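Local coordinates for oxidoreductase, short chain dehydrogenase/reductase family protein (Bifidobacterium adolescentis L2-32, PDB 6M9U) that acts as an NADH-dependent 20beta-hydroxysteroid dehydrogenase of the short-chain dehydrogenase/reductase family, at residues Ser164-Ala169 / Asn215-Gly220. Sequence-based numbering, arbitrary orientation.
Sequences SLIFTA and NTISPG. With IPA (isopropyl alcohol), chain D; EDO (1,2-ethanediol), chain F.
L165 O accepts the N-H of N215 (N to O 3.0 Å), one rung of a parallel strand ladder between 164-169 and 215-219, which already includes a bond between L165 and R213. F167 continues it through both its backbone groups: its N donates to N215 O, and its O receives I217 N at 3.1 Å. The strand axes diverge by 30°, and the ladder ends in a splay: beyond F167 an isopropyl alcohol, probably from the crystallisation liquor, bridges the gap, its O2 accepting from A169 N (2.8 Å) and donating to I217 O.

I166, T168 and I217 share one face of the sheet. The CG2 branch of I166, anti to the backbone N, meets I217 CD1 at 3.6 Å, the two side chains running obliquely past each other. T168 lies alongside I217, pointing the same way, and its methyl CG2 presses on I217 CB at 3.4 Å, tighter than usual carbon contact. F167 and T216 occupy the other face, where F167 CB and T216 CG2 are 4.0 Å apart. T216 holds OG1 between its backbone N and carbonyl carbon (chi1 59°), where it hydrogen-bonds D273 OD1, a carboxylate oxygen shared with S218 OG; a 1,2-ethanediol gives this hydroxyl only a weak bond. Near S164 a water donates to S164 OG and accepts from N215 ND2, while T272 N holds N215 OD1.

These are the fifth and sixth strands of the Rossmann-type sheet in order 3-2-1-4-5-6-7, and strand 113-120 is hydrogen-bonded along the other edge of 164-169. Helix 251-262 packs on I166 and I217 through L261, whereas F167 rests against helices 187-207 and 131-159, its ring steeply inclined to that of H199. T168 OG1 is hydrogen-bonded to N117 ND2 and A169 O to Y189 OH; both partners are NAD(+)-binding residues, which ties the splayed end to the cofactor site, empty in this apo chain.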
loop_
_atom_site.group_PDB
_atom_site.type_symbol
_atom_site.label_atom_id
_atom_site.label_comp_id
_atom_site.label_asym_id
_atom_site.label_seq_id
_atom_site.Cartn_x
_atom_site.Cartn_y
_atom_site.Cartn_z
ATOM N N SER A 164 10.540 -0.244 -10.648
ATOM C CA SER A 164 9.503 -0.943 -9.904
ATOM C C SER A 164 8.559 -1.602 -10.890
ATOM O O SER A 164 8.063 -0.922 -11.781
ATOM C CB SER A 164 8.738 0.031 -9.004
ATOM O OG SER A 164 7.727 -0.634 -8.292
ATOM N N LEU A 165 8.296 -2.898 -10.730
ATOM C CA LEU A 165 7.319 -3.601 -11.561
ATOM C C LEU A 165 6.097 -3.984 -10.728
ATOM O O LEU A 165 6.229 -4.407 -9.575
ATOM C CB LEU A 165 7.955 -4.837 -12.212
ATOM C CG LEU A 165 9.281 -4.551 -12.942
ATOM C CD1 LEU A 165 9.964 -5.883 -13.266
ATOM C CD2 LEU A 165 9.112 -3.746 -14.217
ATOM N N ILE A 166 4.908 -3.828 -11.317
ATOM C CA ILE A 166 3.654 -4.200 -10.672
ATOM C C ILE A 166 2.842 -5.057 -11.625
ATOM O O ILE A 166 2.557 -4.633 -12.742
ATOM C CB ILE A 166 2.810 -2.984 -10.253
ATOM C CG1 ILE A 166 3.559 -2.071 -9.300
ATOM C CG2 ILE A 166 1.551 -3.454 -9.557
ATOM C CD1 ILE A 166 4.155 -0.855 -9.965
ATOM N N PHE A 167 2.431 -6.231 -11.158
ATOM C CA PHE A 167 1.681 -7.200 -11.938
ATOM C C PHE A 167 0.316 -7.417 -11.302
ATOM O O PHE A 167 0.207 -7.607 -10.074
ATOM C CB PHE A 167 2.433 -8.619 -11.968
ATOM C CG PHE A 167 3.775 -8.608 -12.679
ATOM C CD1 PHE A 167 4.932 -8.297 -11.996
ATOM C CD2 PHE A 167 3.869 -8.940 -13.997
ATOM C CE1 PHE A 167 6.168 -8.283 -12.639
ATOM C CE2 PHE A 167 5.109 -8.952 -14.666
ATOM C CZ PHE A 167 6.254 -8.615 -13.991
ATOM N N THR A 168 -0.723 -7.446 -12.111
ATOM C CA THR A 168 -2.022 -7.913 -11.635
ATOM C C THR A 168 -2.706 -8.668 -12.763
ATOM O O THR A 168 -2.407 -8.454 -13.929
ATOM C CB THR A 168 -2.969 -6.790 -11.136
ATOM O OG1 THR A 168 -3.714 -6.228 -12.192
ATOM C CG2 THR A 168 -2.181 -5.694 -10.444
ATOM N N ALA A 169 -3.614 -9.553 -12.382
ATOM C CA ALA A 169 -4.583 -10.148 -13.288
ATOM C C ALA A 169 -5.988 -9.811 -12.807
ATOM O O ALA A 169 -6.265 -9.828 -11.598
ATOM C CB ALA A 169 -4.447 -11.661 -13.375
ATOM N N ASN A 215 6.220 -6.551 -7.451
ATOM C CA ASN A 215 5.127 -6.853 -6.525
ATOM C C ASN A 215 3.876 -7.096 -7.340
ATOM O O ASN A 215 3.817 -6.768 -8.512
ATOM C CB ASN A 215 4.889 -5.729 -5.518
ATOM C CG ASN A 215 6.014 -5.575 -4.528
ATOM O OD1 ASN A 215 6.074 -6.295 -3.547
ATOM N ND2 ASN A 215 6.857 -4.586 -4.739
ATOM N N THR A 216 2.876 -7.674 -6.700
ATOM C CA THR A 216 1.591 -7.897 -7.325
ATOM C C THR A 216 0.498 -7.196 -6.524
ATOM O O THR A 216 0.664 -6.879 -5.342
ATOM C CB THR A 216 1.230 -9.397 -7.437
ATOM O OG1 THR A 216 1.203 -9.969 -6.129
ATOM C CG2 THR A 216 2.212 -10.136 -8.311
ATOM N N ILE A 217 -0.632 -6.976 -7.200
ATOM C CA ILE A 217 -1.846 -6.474 -6.568
ATOM C C ILE A 217 -2.932 -7.485 -6.837
ATOM O O ILE A 217 -3.140 -7.869 -7.986
ATOM C CB ILE A 217 -2.247 -5.088 -7.098
ATOM C CG1 ILE A 217 -1.241 -4.038 -6.649
ATOM C CG2 ILE A 217 -3.591 -4.720 -6.541
ATOM C CD1 ILE A 217 -1.320 -2.745 -7.476
ATOM N N SER A 218 -3.646 -7.891 -5.790
ATOM C CA SER A 218 -4.759 -8.827 -5.960
ATOM C C SER A 218 -6.080 -8.118 -5.716
ATOM O O SER A 218 -6.471 -7.902 -4.548
ATOM C CB SER A 218 -4.581 -10.018 -5.013
ATOM O OG SER A 218 -3.382 -10.703 -5.385
ATOM N N PRO A 219 -6.775 -7.686 -6.764
ATOM C CA PRO A 219 -8.038 -6.982 -6.563
ATOM C C PRO A 219 -9.158 -7.950 -6.235
ATOM O O PRO A 219 -9.145 -9.094 -6.655
ATOM C CB PRO A 219 -8.283 -6.280 -7.901
ATOM C CG PRO A 219 -7.453 -7.019 -8.893
ATOM C CD PRO A 219 -6.385 -7.783 -8.178
ATOM N N GLY A 220 -10.124 -7.474 -5.444
ATOM C CA GLY A 220 -11.380 -8.179 -5.233
ATOM C C GLY A 220 -12.410 -7.787 -6.278
ATOM O O GLY A 220 -12.054 -7.585 -7.435
HETATM C C1 IPA D . -2.660 -12.197 -10.210
HETATM C C2 IPA D . -2.842 -11.233 -9.065
HETATM C C3 IPA D . -1.487 -10.986 -8.502
HETATM O O2 IPA D . -3.434 -10.096 -9.634
HETATM C C1 EDO F . 4.382 -11.071 -5.982
HETATM O O1 EDO F . 5.688 -10.603 -5.689
HETATM C C2 EDO F . 3.893 -12.314 -5.250
HETATM O O2 EDO F . 3.162 -11.924 -4.076
HETATM O O HOH W 1 6.568 -3.131 -7.425
#